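Local structure of beta-lactamase (Burkholderia cenocepacia, 5E2G) at residues Leu6-Thr11 and Tyr37-Tyr41; Phe320-Val324 and Arg347-Ala351; Thr185-Val189 and Leu215-Ala219; Gly78-Ser82 and Thr160-His165; Tyr257-Gly261 and Ala293-Ser297. The protein probably hydrolyses beta-lactams to substituted beta-amino acids, as expected of a class C beta-lactamase, although it has also been called a D-alanine carboxypeptidase. All coordinates share one frame; numbering follows the deposited sequence.

All five contacts lie in series along the chain, and none nests within or crosses another. Contact 1 closes first, laying the N-terminal helix against strand 35-42, the outermost strand at one end of the large antiparallel sheet. The longest loop belongs to contact 4, which joins the turn after helix 64-77 to the end of helix 150-164 and lies across the chain's centre from contact 1. Contact 3 then brings a loop that follows helix 168-180 to the short helix 216-220. Contact 5 pairs strands 256-260 and 294-303 within the large sheet. Contact 2 closes last, packing the C-terminal helix on strand 321-327 of that sheet, its centre about 14 Å from that of contact 1.

Contact 1: residues Leu6-Thr11 and Tyr37-Tyr41; sequences LRDTVT and YVFDY
Arg7, on the N-terminal helix, spreads its side chain over Phe39 and Tyr41 of strand 35-42, an outermost strand of the antiparallel sheet in the alpha/beta part of the serine beta-lactamase fold. CG stands anti to the backbone N (chi1 -156°), and this sends the chain along Phe39. Arg7 CB comes within 3.8 Å of Phe39 CE1, Arg7 CG within 3.4 Å of Phe39 CD1, while Arg7 CA sits over the face of the same ring. Beyond CD the guanidinium turns almost perpendicular to the Phe39 ring and lies over Tyr41 instead, its plane 32° from that ring, in an off-centre cation-pi contact. Arg7 NH1 donates to Asp40 O over 3.1 Å, and NH2 reaches a water that also takes the Asp40 N-H, so the tip holds both the C=O and, through the water, the N-H of Asp40.

At the preceding residue, CD2 of Leu6 rests on the face of the Tyr37 ring, 3.4 Å from Tyr37 CD2, and its CG packs on Phe39. One turn after Leu6, Val10 adds CG2 against Phe39 and CG1 beside the Tyr41 hydroxyl, and Ile28 and Ile30 of the adjacent strand extend this apolar layer. A short relay closes the contact: Tyr41 OH donates to Thr11 OG1 over 2.9 Å, and Thr11 OG1 in turn donates to Arg7 O over 2.7 Å.

Contact 2: residues Phe320-Val324 and Arg347-Ala351; sequences FSTYV and RVKAA
The packing of the C-terminal helix on the central antiparallel sheet, a basic feature of the serine beta-lactamase fold, rests here on Arg347 and Tyr323, which pass each other between helix 344-357 and strand 321-327. Arg347 reaches out from the helix, its chain extended from CG to NE, and its CB lies 3.8 Å from Tyr323 CB. The guanidinium ends over Ser321, whose CB stands 3.6 Å above the centre of its plane. At the edge of the group, Arg347 NH1 donates to Thr322 O over 2.9 Å, a bent bond with an N-H...O angle of 136°. NH2 is turned to Val342 O and Ser316 OG, so this buried charge is met by oxygens from the strand, its neighbour and the turn leading to the helix. Ser321 OG lies close to NH2 but is not bonded to it; its bonds are to Gly340 O and Val342 N.

In Tyr323, CG is anti to the backbone N (chi1 -174°), which turns the ring toward the helix, with Val348 CA over one face and Val348 CG2 4.1 Å from Tyr323 CZ. Bonds to Asn312 ND2 and Trp310 NE1 of strand 309-316 hold the hydroxyl end of the ring in place. At the ring edge, the Ala351 CB methyl lies 3.5 Å from Tyr323 CE2.

Contact 3: residues Thr185-Val189 and Leu215-Ala219; sequences TYINV and LWQPA
Trp216 and Ile187 meet at the edge of the indole, where a loop after helix 168-180 closes on the first turn of the short helix 216-220. The indole gets there through an uncommon first torsion: CG lies between the backbone N and the carbonyl carbon (chi1 72°), which swings the six-membered ring out from the helix toward the loop. Trp216 CH2 then points at Ile187 O, 3.2 Å away and in the plane of the ring, a C-H directed at a carbonyl oxygen that is already bonded to the guanidinium of Arg223. Asn188 ND2 comes to the same edge, 3.4 Å from Trp216 CH2, its amide plane steeply inclined to the indole at 63°.

Ile187 projects its CG2 branch, anti to its backbone N, into the angle between two side chains: Ile187 CG2 is 3.7 Å from Trp216 CH2 and 3.6 Å from Gln217 CB. Gln217 has an unusual first torsion, chi1 -20°, well off a staggered value, which bends CG back over the indole, 3.3 Å above its plane. From there the chain runs extended, bringing NE2 of Gln217 to 3.8 Å from Ile187 CG2. A water donates to Asn188 OD1 over 2.8 Å and accepts a weak bond from Gln217 NE2.

This is packing within the helical part of the serine beta-lactamase fold, joining the loop after helix 168-180 to helix 216-220. Glu173 of helix 168-180 takes the backbone N-H groups of Ile187 and Asn188, while Gln217 leans on Phe168 and Ala169. Trp216 in turn packs against Arg223 of strand 223-224 and on Met210.

Contact 4: residues Gly78-Ser82 and Thr160-His165; sequences GGELS and TAKAMH
Glu80 and Leu81 pack on Ala163 in the last turn of helix 150-164. They follow the end of helix 64-77, where Gly79, at positive phi, forms the C-prime residue of a Schellman motif. Ala163 lies at the middle of the contact. Its methyl CB is 3.6 Å from Glu80 O and 4.0 Å from Leu81 CD2, so one small side chain lets the loop approach the helix closely.

Leu81 takes a first torsion of 62°, with CG between its backbone N and carbonyl carbon, and this turns CD2 toward the helix. Leu81 CD2 settles 3.9 Å from Thr160 OG1, which is itself hydrogen-bonded to Leu156 O in the preceding turn. Tyr90 covers both Leu81 and Ala163.

Glu80 lays its carboxylate against the last turn, across the side chain of Met164, a selenomethionine in this crystal. Glu80 OE1 approaches Met164 CA and Glu80 OE2 approaches Met164 CE, each at 3.7 Å, while OE2 forms a salt bridge with Arg245. Nearby, His165 at positive phi ends helix 150-164 with a second Schellman motif.

No direct hydrogen bond joins the two segments; a water donates to both Glu80 O and Ala163 O, 2.7 Å from each. The chemistry implies a seam held by methyl packing and one water bridge, with the glutamate charge probably balanced by Arg245 of helix 244-252.

Contact 5: residues Tyr257-Gly261 and Ala293-Ser297; sequences YFRAG and AVPAS
Ser297 O is approached by two groups of strand 256-260: Arg259 N donates to Ser297 O over 2.9 Å, and Phe258 CA brings its hydrogen to the same oxygen, with Phe258 CA 3.3 Å from Ser297 O. The reciprocal bond from Ser297 N to Arg259 O, also 2.9 Å, completes a hydrogen-bonded pair of the antiparallel sheet, with both donors lying in the carbonyl planes. Arg259 O likewise receives a CA-H, that of Ala296. Just before this pair, Tyr257 and Phe258 both face Gln265 of the neighbouring strand on the other side, a classic beta bulge.

Past Ala260 and Ala296 the strands draw apart and a water takes over, donating to Pro295 O at 2.8 Å and accepting from Gly261 N. On the face with Arg259, Ser297 OG sits between its own backbone N and carbonyl carbon (Ser297 chi1 44°), 3.6 Å from Arg259 CB. The arginine chain is bent at chi2 and leads away from Ser297, its NH1 bonding to Thr264 of the next strand. The other face is apolar: Phe258 CD2 lies 3.9 Å from Ala296 CB, and further along Ala260 CB meets Val294 CG1 at 4.0 Å, beside Met289.

Contact 1: residues Leu6-Thr11 and Tyr37-Tyr41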
# COMPACT_ATOMS: atom_id res chain seq x y z
N LEU A 6 0.04 17.49 20.00
CA LEU A 6 0.19 16.54 18.92
C LEU A 6 0.51 17.24 17.61
O LEU A 6 1.42 16.82 16.88
CB LEU A 6 -1.07 15.70 18.80
CG LEU A 6 -1.02 14.63 17.71
CD1 LEU A 6 0.28 13.84 17.80
CD2 LEU A 6 -2.23 13.73 17.82
N ARG A 7 -0.21 18.32 17.29
CA ARG A 7 0.06 19.01 16.04
C ARG A 7 1.46 19.60 16.04
O ARG A 7 2.16 19.54 15.02
CB ARG A 7 -0.99 20.10 15.78
CG ARG A 7 -1.11 20.44 14.30
CD ARG A 7 -1.91 21.71 13.99
NE ARG A 7 -1.48 22.29 12.72
CZ ARG A 7 -2.05 22.04 11.54
NH1 ARG A 7 -1.57 22.61 10.44
NH2 ARG A 7 -3.10 21.24 11.46
N ASP A 8 1.90 20.16 17.17
CA ASP A 8 3.25 20.70 17.25
C ASP A 8 4.28 19.61 16.98
O ASP A 8 5.26 19.85 16.27
CB ASP A 8 3.50 21.32 18.62
CG ASP A 8 2.52 22.42 18.96
OD1 ASP A 8 1.78 22.87 18.04
OD2 ASP A 8 2.48 22.84 20.14
N THR A 9 4.06 18.42 17.53
CA THR A 9 4.99 17.32 17.30
C THR A 9 5.09 16.99 15.81
O THR A 9 6.19 16.80 15.28
CB THR A 9 4.55 16.08 18.08
OG1 THR A 9 4.45 16.40 19.48
CG2 THR A 9 5.54 14.96 17.89
N VAL A 10 3.95 16.92 15.13
CA VAL A 10 3.97 16.64 13.70
C VAL A 10 4.64 17.79 12.95
O VAL A 10 5.55 17.57 12.15
CB VAL A 10 2.54 16.39 13.18
CG1 VAL A 10 2.50 16.43 11.67
CG2 VAL A 10 2.03 15.05 13.67
N THR A 11 4.22 19.02 13.25
CA THR A 11 4.70 20.18 12.51
C THR A 11 6.22 20.27 12.54
O THR A 11 6.85 20.57 11.52
CB THR A 11 4.09 21.46 13.08
OG1 THR A 11 2.66 21.36 13.05
CG2 THR A 11 4.53 22.66 12.28
N TYR A 37 -6.54 11.62 14.29
CA TYR A 37 -6.34 13.05 14.05
C TYR A 37 -5.82 13.22 12.64
O TYR A 37 -5.02 12.41 12.17
CB TYR A 37 -5.33 13.68 15.02
CG TYR A 37 -5.64 13.51 16.49
CD1 TYR A 37 -6.32 14.49 17.19
CD2 TYR A 37 -5.25 12.37 17.17
CE1 TYR A 37 -6.61 14.34 18.53
CE2 TYR A 37 -5.53 12.21 18.51
CZ TYR A 37 -6.21 13.20 19.18
OH TYR A 37 -6.49 13.05 20.52
N VAL A 38 -6.24 14.28 11.96
CA VAL A 38 -5.71 14.61 10.65
C VAL A 38 -5.25 16.06 10.68
O VAL A 38 -6.00 16.95 11.09
CB VAL A 38 -6.72 14.38 9.52
CG1 VAL A 38 -6.14 14.85 8.19
CG2 VAL A 38 -7.08 12.90 9.45
N PHE A 39 -4.02 16.29 10.24
CA PHE A 39 -3.40 17.61 10.23
C PHE A 39 -3.01 17.95 8.80
O PHE A 39 -2.20 17.25 8.19
CB PHE A 39 -2.17 17.63 11.14
CG PHE A 39 -2.45 17.18 12.54
CD1 PHE A 39 -3.27 17.94 13.37
CD2 PHE A 39 -1.92 16.01 13.03
CE1 PHE A 39 -3.54 17.53 14.66
CE2 PHE A 39 -2.18 15.59 14.31
CZ PHE A 39 -3.00 16.36 15.13
N ASP A 40 -3.59 19.03 8.26
CA ASP A 40 -3.38 19.42 6.88
C ASP A 40 -2.36 20.55 6.81
O ASP A 40 -2.31 21.41 7.68
CB ASP A 40 -4.69 19.86 6.22
CG ASP A 40 -5.66 18.69 5.99
OD1 ASP A 40 -5.20 17.55 5.76
OD2 ASP A 40 -6.88 18.91 6.05
N TYR A 41 -1.54 20.53 5.76
CA TYR A 41 -0.50 21.53 5.57
C TYR A 41 -0.45 21.99 4.11
O TYR A 41 -0.55 21.17 3.20
CB TYR A 41 0.88 21.00 5.97
CG TYR A 41 0.98 20.59 7.42
CD1 TYR A 41 0.59 19.32 7.83
CD2 TYR A 41 1.47 21.47 8.37
CE1 TYR A 41 0.68 18.94 9.16
CE2 TYR A 41 1.57 21.10 9.69
CZ TYR A 41 1.17 19.84 10.08
OH TYR A 41 1.27 19.47 11.41
O HOH W 1 -5.47 20.83 9.54

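Contact 2: residues Phe320-Val324 and Arg347-Ala351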
# COMPACT_ATOMS: atom_id res chain seq x y z
N PHE A 320 3.57 12.22 -6.21
CA PHE A 320 3.10 12.08 -4.83
C PHE A 320 4.01 11.15 -4.03
O PHE A 320 4.68 10.26 -4.58
CB PHE A 320 1.67 11.53 -4.77
CG PHE A 320 0.63 12.43 -5.38
CD1 PHE A 320 0.46 12.51 -6.75
CD2 PHE A 320 -0.23 13.16 -4.56
CE1 PHE A 320 -0.52 13.33 -7.31
CE2 PHE A 320 -1.22 13.98 -5.11
CZ PHE A 320 -1.36 14.06 -6.49
N SER A 321 3.99 11.32 -2.71
CA SER A 321 4.76 10.49 -1.78
C SER A 321 3.89 10.07 -0.61
O SER A 321 3.25 10.92 0.02
CB SER A 321 6.00 11.23 -1.28
OG SER A 321 6.91 11.50 -2.33
N THR A 322 3.89 8.78 -0.29
CA THR A 322 3.04 8.20 0.74
C THR A 322 3.86 7.32 1.67
O THR A 322 4.81 6.66 1.24
CB THR A 322 1.93 7.36 0.10
OG1 THR A 322 1.35 8.10 -0.97
CG2 THR A 322 0.86 7.00 1.11
N TYR A 323 3.47 7.29 2.94
CA TYR A 323 4.03 6.35 3.91
C TYR A 323 2.97 6.01 4.94
O TYR A 323 2.23 6.89 5.38
CB TYR A 323 5.27 6.92 4.62
CG TYR A 323 5.98 5.91 5.51
CD1 TYR A 323 6.50 4.73 4.99
CD2 TYR A 323 6.13 6.15 6.87
CE1 TYR A 323 7.14 3.80 5.81
CE2 TYR A 323 6.78 5.23 7.69
CZ TYR A 323 7.28 4.06 7.15
OH TYR A 323 7.92 3.16 7.96
N VAL A 324 2.93 4.74 5.33
CA VAL A 324 1.98 4.23 6.31
C VAL A 324 2.74 3.33 7.27
O VAL A 324 3.47 2.44 6.84
CB VAL A 324 0.86 3.42 5.64
CG1 VAL A 324 -0.03 2.80 6.69
CG2 VAL A 324 0.06 4.30 4.67
N ARG A 347 10.62 10.02 4.86
CA ARG A 347 9.31 9.67 5.42
C ARG A 347 9.47 8.73 6.60
O ARG A 347 8.77 8.85 7.61
CB ARG A 347 8.43 9.02 4.35
CG ARG A 347 8.62 9.57 2.95
CD ARG A 347 7.86 8.74 1.92
NE ARG A 347 8.38 8.97 0.58
CZ ARG A 347 8.03 8.28 -0.49
NH1 ARG A 347 7.15 7.30 -0.38
NH2 ARG A 347 8.57 8.55 -1.67
N VAL A 348 10.41 7.79 6.49
CA VAL A 348 10.64 6.81 7.55
C VAL A 348 11.11 7.52 8.81
O VAL A 348 10.58 7.28 9.91
CB VAL A 348 11.64 5.75 7.08
CG1 VAL A 348 12.02 4.84 8.23
CG2 VAL A 348 11.06 4.95 5.94
N LYS A 349 12.08 8.42 8.67
CA LYS A 349 12.67 9.09 9.83
C LYS A 349 11.63 9.92 10.57
O LYS A 349 11.58 9.92 11.80
CB LYS A 349 13.84 9.97 9.42
CG LYS A 349 15.05 9.23 8.89
CD LYS A 349 16.12 10.22 8.49
CE LYS A 349 16.90 9.73 7.29
NZ LYS A 349 17.61 10.87 6.62
N ALA A 350 10.79 10.65 9.82
CA ALA A 350 9.78 11.49 10.45
C ALA A 350 8.74 10.64 11.18
O ALA A 350 8.35 10.96 12.31
CB ALA A 350 9.14 12.39 9.41
N ALA A 351 8.28 9.56 10.56
CA ALA A 351 7.34 8.67 11.23
C ALA A 351 7.94 8.09 12.50
O ALA A 351 7.28 8.03 13.55
CB ALA A 351 6.92 7.55 10.28

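Contact 3: residues Thr185-Val189 and Leu215-Ala219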
# COMPACT_ATOMS: atom_id res chain seq x y z
N THR A 185 -12.50 7.46 -1.18
CA THR A 185 -11.46 6.60 -1.69
C THR A 185 -11.93 6.04 -3.02
O THR A 185 -13.05 5.53 -3.11
CB THR A 185 -11.15 5.46 -0.70
OG1 THR A 185 -10.76 6.02 0.55
CG2 THR A 185 -10.03 4.58 -1.23
N TYR A 186 -11.09 6.14 -4.05
CA TYR A 186 -11.51 5.81 -5.41
C TYR A 186 -10.43 5.06 -6.16
O TYR A 186 -9.24 5.35 -6.01
CB TYR A 186 -11.89 7.07 -6.20
CG TYR A 186 -12.81 7.98 -5.44
CD1 TYR A 186 -14.16 7.66 -5.29
CD2 TYR A 186 -12.34 9.14 -4.85
CE1 TYR A 186 -15.01 8.48 -4.58
CE2 TYR A 186 -13.19 9.98 -4.15
CZ TYR A 186 -14.52 9.64 -4.01
OH TYR A 186 -15.36 10.46 -3.31
N ILE A 187 -10.85 4.11 -6.99
CA ILE A 187 -10.02 3.69 -8.12
C ILE A 187 -10.23 4.64 -9.28
O ILE A 187 -9.28 5.13 -9.90
CB ILE A 187 -10.34 2.24 -8.51
CG1 ILE A 187 -10.01 1.28 -7.36
CG2 ILE A 187 -9.60 1.84 -9.77
CD1 ILE A 187 -8.55 1.30 -6.95
N ASN A 188 -11.50 4.93 -9.59
CA ASN A 188 -11.90 5.91 -10.60
C ASN A 188 -12.52 7.10 -9.87
O ASN A 188 -13.57 6.96 -9.24
CB ASN A 188 -12.88 5.29 -11.58
CG ASN A 188 -12.31 4.08 -12.28
OD1 ASN A 188 -12.83 2.97 -12.15
ND2 ASN A 188 -11.23 4.29 -13.02
N VAL A 189 -11.86 8.24 -9.94
CA VAL A 189 -12.36 9.43 -9.23
C VAL A 189 -13.57 9.98 -9.97
O VAL A 189 -13.49 10.23 -11.18
CB VAL A 189 -11.26 10.48 -9.11
CG1 VAL A 189 -11.79 11.73 -8.41
CG2 VAL A 189 -10.06 9.92 -8.35
N LEU A 215 -3.05 -3.17 -15.61
CA LEU A 215 -3.00 -3.49 -14.19
C LEU A 215 -2.74 -2.24 -13.36
O LEU A 215 -2.06 -2.29 -12.34
CB LEU A 215 -1.94 -4.55 -13.88
CG LEU A 215 -2.07 -6.01 -14.31
CD1 LEU A 215 -3.45 -6.55 -14.01
CD2 LEU A 215 -1.74 -6.21 -15.78
N TRP A 216 -3.26 -1.09 -13.81
CA TRP A 216 -3.02 0.15 -13.07
C TRP A 216 -3.87 0.23 -11.82
O TRP A 216 -3.45 0.82 -10.82
CB TRP A 216 -3.31 1.36 -13.95
CG TRP A 216 -4.78 1.59 -14.22
CD1 TRP A 216 -5.52 1.08 -15.25
CD2 TRP A 216 -5.68 2.39 -13.43
NE1 TRP A 216 -6.83 1.51 -15.15
CE2 TRP A 216 -6.95 2.32 -14.05
CE3 TRP A 216 -5.54 3.16 -12.27
CZ2 TRP A 216 -8.07 2.98 -13.54
CZ3 TRP A 216 -6.65 3.83 -11.77
CH2 TRP A 216 -7.90 3.73 -12.40
N GLN A 217 -5.08 -0.31 -11.86
CA GLN A 217 -5.96 -0.23 -10.70
C GLN A 217 -5.44 -1.06 -9.53
O GLN A 217 -5.37 -0.53 -8.41
CB GLN A 217 -7.38 -0.66 -11.08
CG GLN A 217 -7.65 -0.57 -12.56
CD GLN A 217 -9.03 -1.06 -12.92
OE1 GLN A 217 -9.26 -2.26 -13.07
NE2 GLN A 217 -9.97 -0.13 -13.05
N PRO A 218 -5.05 -2.34 -9.70
CA PRO A 218 -4.65 -3.12 -8.53
C PRO A 218 -3.32 -2.70 -7.95
O PRO A 218 -3.09 -2.90 -6.75
CB PRO A 218 -4.59 -4.56 -9.06
CG PRO A 218 -5.21 -4.53 -10.41
CD PRO A 218 -4.98 -3.16 -10.93
N ALA A 219 -2.43 -2.10 -8.75
CA ALA A 219 -1.07 -1.84 -8.29
C ALA A 219 -0.89 -0.44 -7.72
O ALA A 219 -0.12 -0.26 -6.78
CB ALA A 219 -0.09 -2.06 -9.45
O HOH W 2 -12.12 1.02 -14.09

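Contact 4: residues Gly78-Ser82 and Thr160-His165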
# COMPACT_ATOMS: atom_id res chain seq x y z
N GLY A 78 -13.56 -16.26 2.41
CA GLY A 78 -14.83 -16.79 1.99
C GLY A 78 -14.75 -18.04 1.13
O GLY A 78 -15.76 -18.46 0.56
N GLY A 79 -13.57 -18.64 1.03
CA GLY A 79 -13.41 -19.84 0.24
C GLY A 79 -13.44 -19.63 -1.26
O GLY A 79 -13.49 -20.61 -2.00
N GLU A 80 -13.41 -18.38 -1.73
CA GLU A 80 -13.48 -18.15 -3.16
C GLU A 80 -12.14 -18.34 -3.84
O GLU A 80 -12.10 -18.54 -5.05
CB GLU A 80 -14.03 -16.75 -3.42
CG GLU A 80 -15.24 -16.48 -2.54
CD GLU A 80 -15.95 -15.20 -2.91
OE1 GLU A 80 -16.38 -15.08 -4.07
OE2 GLU A 80 -16.06 -14.32 -2.02
N LEU A 81 -11.06 -18.30 -3.07
CA LEU A 81 -9.74 -18.63 -3.59
C LEU A 81 -8.87 -19.16 -2.47
O LEU A 81 -9.20 -19.05 -1.28
CB LEU A 81 -9.07 -17.42 -4.26
CG LEU A 81 -8.76 -16.16 -3.44
CD1 LEU A 81 -7.49 -16.27 -2.59
CD2 LEU A 81 -8.65 -14.98 -4.39
N SER A 82 -7.75 -19.75 -2.86
CA SER A 82 -6.64 -20.04 -1.97
C SER A 82 -5.43 -19.24 -2.44
O SER A 82 -5.20 -19.11 -3.64
CB SER A 82 -6.32 -21.54 -1.95
OG SER A 82 -5.02 -21.78 -1.43
N THR A 160 -7.86 -12.16 -8.17
CA THR A 160 -8.87 -12.12 -7.11
C THR A 160 -10.24 -11.73 -7.67
O THR A 160 -11.26 -12.31 -7.27
CB THR A 160 -8.44 -11.13 -6.03
OG1 THR A 160 -7.19 -11.56 -5.48
CG2 THR A 160 -9.49 -11.03 -4.94
N ALA A 161 -10.28 -10.77 -8.59
CA ALA A 161 -11.54 -10.39 -9.20
C ALA A 161 -12.12 -11.53 -10.03
O ALA A 161 -13.34 -11.75 -10.02
CB ALA A 161 -11.35 -9.14 -10.06
N LYS A 162 -11.27 -12.27 -10.76
CA LYS A 162 -11.73 -13.48 -11.44
C LYS A 162 -12.40 -14.43 -10.46
O LYS A 162 -13.51 -14.91 -10.70
CB LYS A 162 -10.56 -14.18 -12.13
CG LYS A 162 -10.22 -13.64 -13.49
CD LYS A 162 -11.22 -14.08 -14.53
CE LYS A 162 -10.84 -13.55 -15.89
NZ LYS A 162 -11.82 -13.94 -16.91
N ALA A 163 -11.72 -14.72 -9.35
CA ALA A 163 -12.24 -15.65 -8.36
C ALA A 163 -13.52 -15.13 -7.72
O ALA A 163 -14.41 -15.92 -7.39
CB ALA A 163 -11.18 -15.92 -7.29
N MSE A 164 -13.65 -13.82 -7.55
CA MSE A 164 -14.83 -13.27 -6.88
C MSE A 164 -15.98 -12.93 -7.83
O MSE A 164 -17.00 -12.39 -7.41
CB MSE A 164 -14.44 -12.03 -6.08
CG MSE A 164 -13.45 -12.33 -4.98
SE MSE A 164 -13.10 -10.79 -3.85
CE MSE A 164 -14.63 -10.97 -2.64
N HIS A 165 -15.81 -13.25 -9.11
CA HIS A 165 -16.87 -13.09 -10.11
C HIS A 165 -17.32 -11.63 -10.20
O HIS A 165 -18.52 -11.34 -10.20
CB HIS A 165 -18.05 -14.00 -9.80
CG HIS A 165 -17.65 -15.36 -9.35
ND1 HIS A 165 -17.14 -16.31 -10.21
CD2 HIS A 165 -17.67 -15.93 -8.12
CE1 HIS A 165 -16.87 -17.41 -9.54
NE2 HIS A 165 -17.18 -17.20 -8.27
O HOH W 3 -14.06 -18.53 -6.96

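Contact 5: residues Tyr257-Gly261 and Ala293-Ser297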
# COMPACT_ATOMS: atom_id res chain seq x y z
N TYR A 257 5.51 -14.22 5.68
CA TYR A 257 5.79 -15.31 4.74
C TYR A 257 7.25 -15.48 4.38
O TYR A 257 7.70 -16.62 4.18
CB TYR A 257 4.98 -15.12 3.46
CG TYR A 257 3.49 -15.27 3.65
CD1 TYR A 257 2.93 -16.51 3.87
CD2 TYR A 257 2.65 -14.16 3.61
CE1 TYR A 257 1.55 -16.65 4.05
CE2 TYR A 257 1.28 -14.29 3.79
CZ TYR A 257 0.74 -15.53 4.00
OH TYR A 257 -0.62 -15.66 4.17
N PHE A 258 8.01 -14.38 4.24
CA PHE A 258 9.40 -14.44 3.82
C PHE A 258 10.24 -13.47 4.64
O PHE A 258 9.79 -12.39 5.00
CB PHE A 258 9.60 -14.05 2.35
CG PHE A 258 8.98 -15.00 1.37
CD1 PHE A 258 7.71 -14.75 0.86
CD2 PHE A 258 9.68 -16.10 0.92
CE1 PHE A 258 7.13 -15.61 -0.06
CE2 PHE A 258 9.13 -16.96 -0.01
CZ PHE A 258 7.85 -16.72 -0.50
N ARG A 259 11.49 -13.86 4.90
CA ARG A 259 12.54 -12.91 5.22
C ARG A 259 13.22 -12.48 3.93
O ARG A 259 13.51 -13.31 3.07
CB ARG A 259 13.60 -13.51 6.14
CG ARG A 259 13.06 -14.26 7.31
CD ARG A 259 12.37 -13.36 8.30
NE ARG A 259 11.93 -14.14 9.44
CZ ARG A 259 11.26 -13.66 10.47
NH1 ARG A 259 10.94 -12.38 10.50
NH2 ARG A 259 10.92 -14.47 11.48
N ALA A 260 13.46 -11.17 3.79
CA ALA A 260 14.32 -10.66 2.72
C ALA A 260 15.22 -9.61 3.34
O ALA A 260 14.75 -8.52 3.70
CB ALA A 260 13.51 -10.09 1.56
N GLY A 261 16.50 -9.92 3.48
CA GLY A 261 17.40 -9.10 4.26
C GLY A 261 16.80 -8.78 5.62
O GLY A 261 16.37 -9.67 6.35
N ALA A 293 16.91 -7.94 -6.68
CA ALA A 293 16.27 -9.24 -6.50
C ALA A 293 16.88 -9.90 -5.27
O ALA A 293 17.83 -10.69 -5.36
CB ALA A 293 16.44 -10.10 -7.75
N VAL A 294 16.32 -9.59 -4.11
CA VAL A 294 16.88 -10.04 -2.84
C VAL A 294 16.51 -11.50 -2.63
O VAL A 294 15.35 -11.88 -2.83
CB VAL A 294 16.36 -9.17 -1.70
CG1 VAL A 294 17.00 -9.56 -0.38
CG2 VAL A 294 16.60 -7.70 -2.00
N PRO A 295 17.45 -12.36 -2.24
CA PRO A 295 17.08 -13.72 -1.85
C PRO A 295 16.11 -13.69 -0.68
O PRO A 295 16.28 -12.94 0.27
CB PRO A 295 18.42 -14.36 -1.47
CG PRO A 295 19.41 -13.61 -2.29
CD PRO A 295 18.91 -12.20 -2.32
N ALA A 296 15.06 -14.51 -0.78
CA ALA A 296 13.97 -14.49 0.17
C ALA A 296 13.79 -15.89 0.73
O ALA A 296 13.54 -16.84 -0.03
CB ALA A 296 12.68 -14.02 -0.50
N SER A 297 13.90 -16.04 2.04
CA SER A 297 13.75 -17.35 2.66
C SER A 297 12.34 -17.49 3.22
O SER A 297 11.87 -16.62 3.96
CB SER A 297 14.80 -17.58 3.74
OG SER A 297 14.95 -16.45 4.57
O HOH W 4 17.59 -12.81 2.77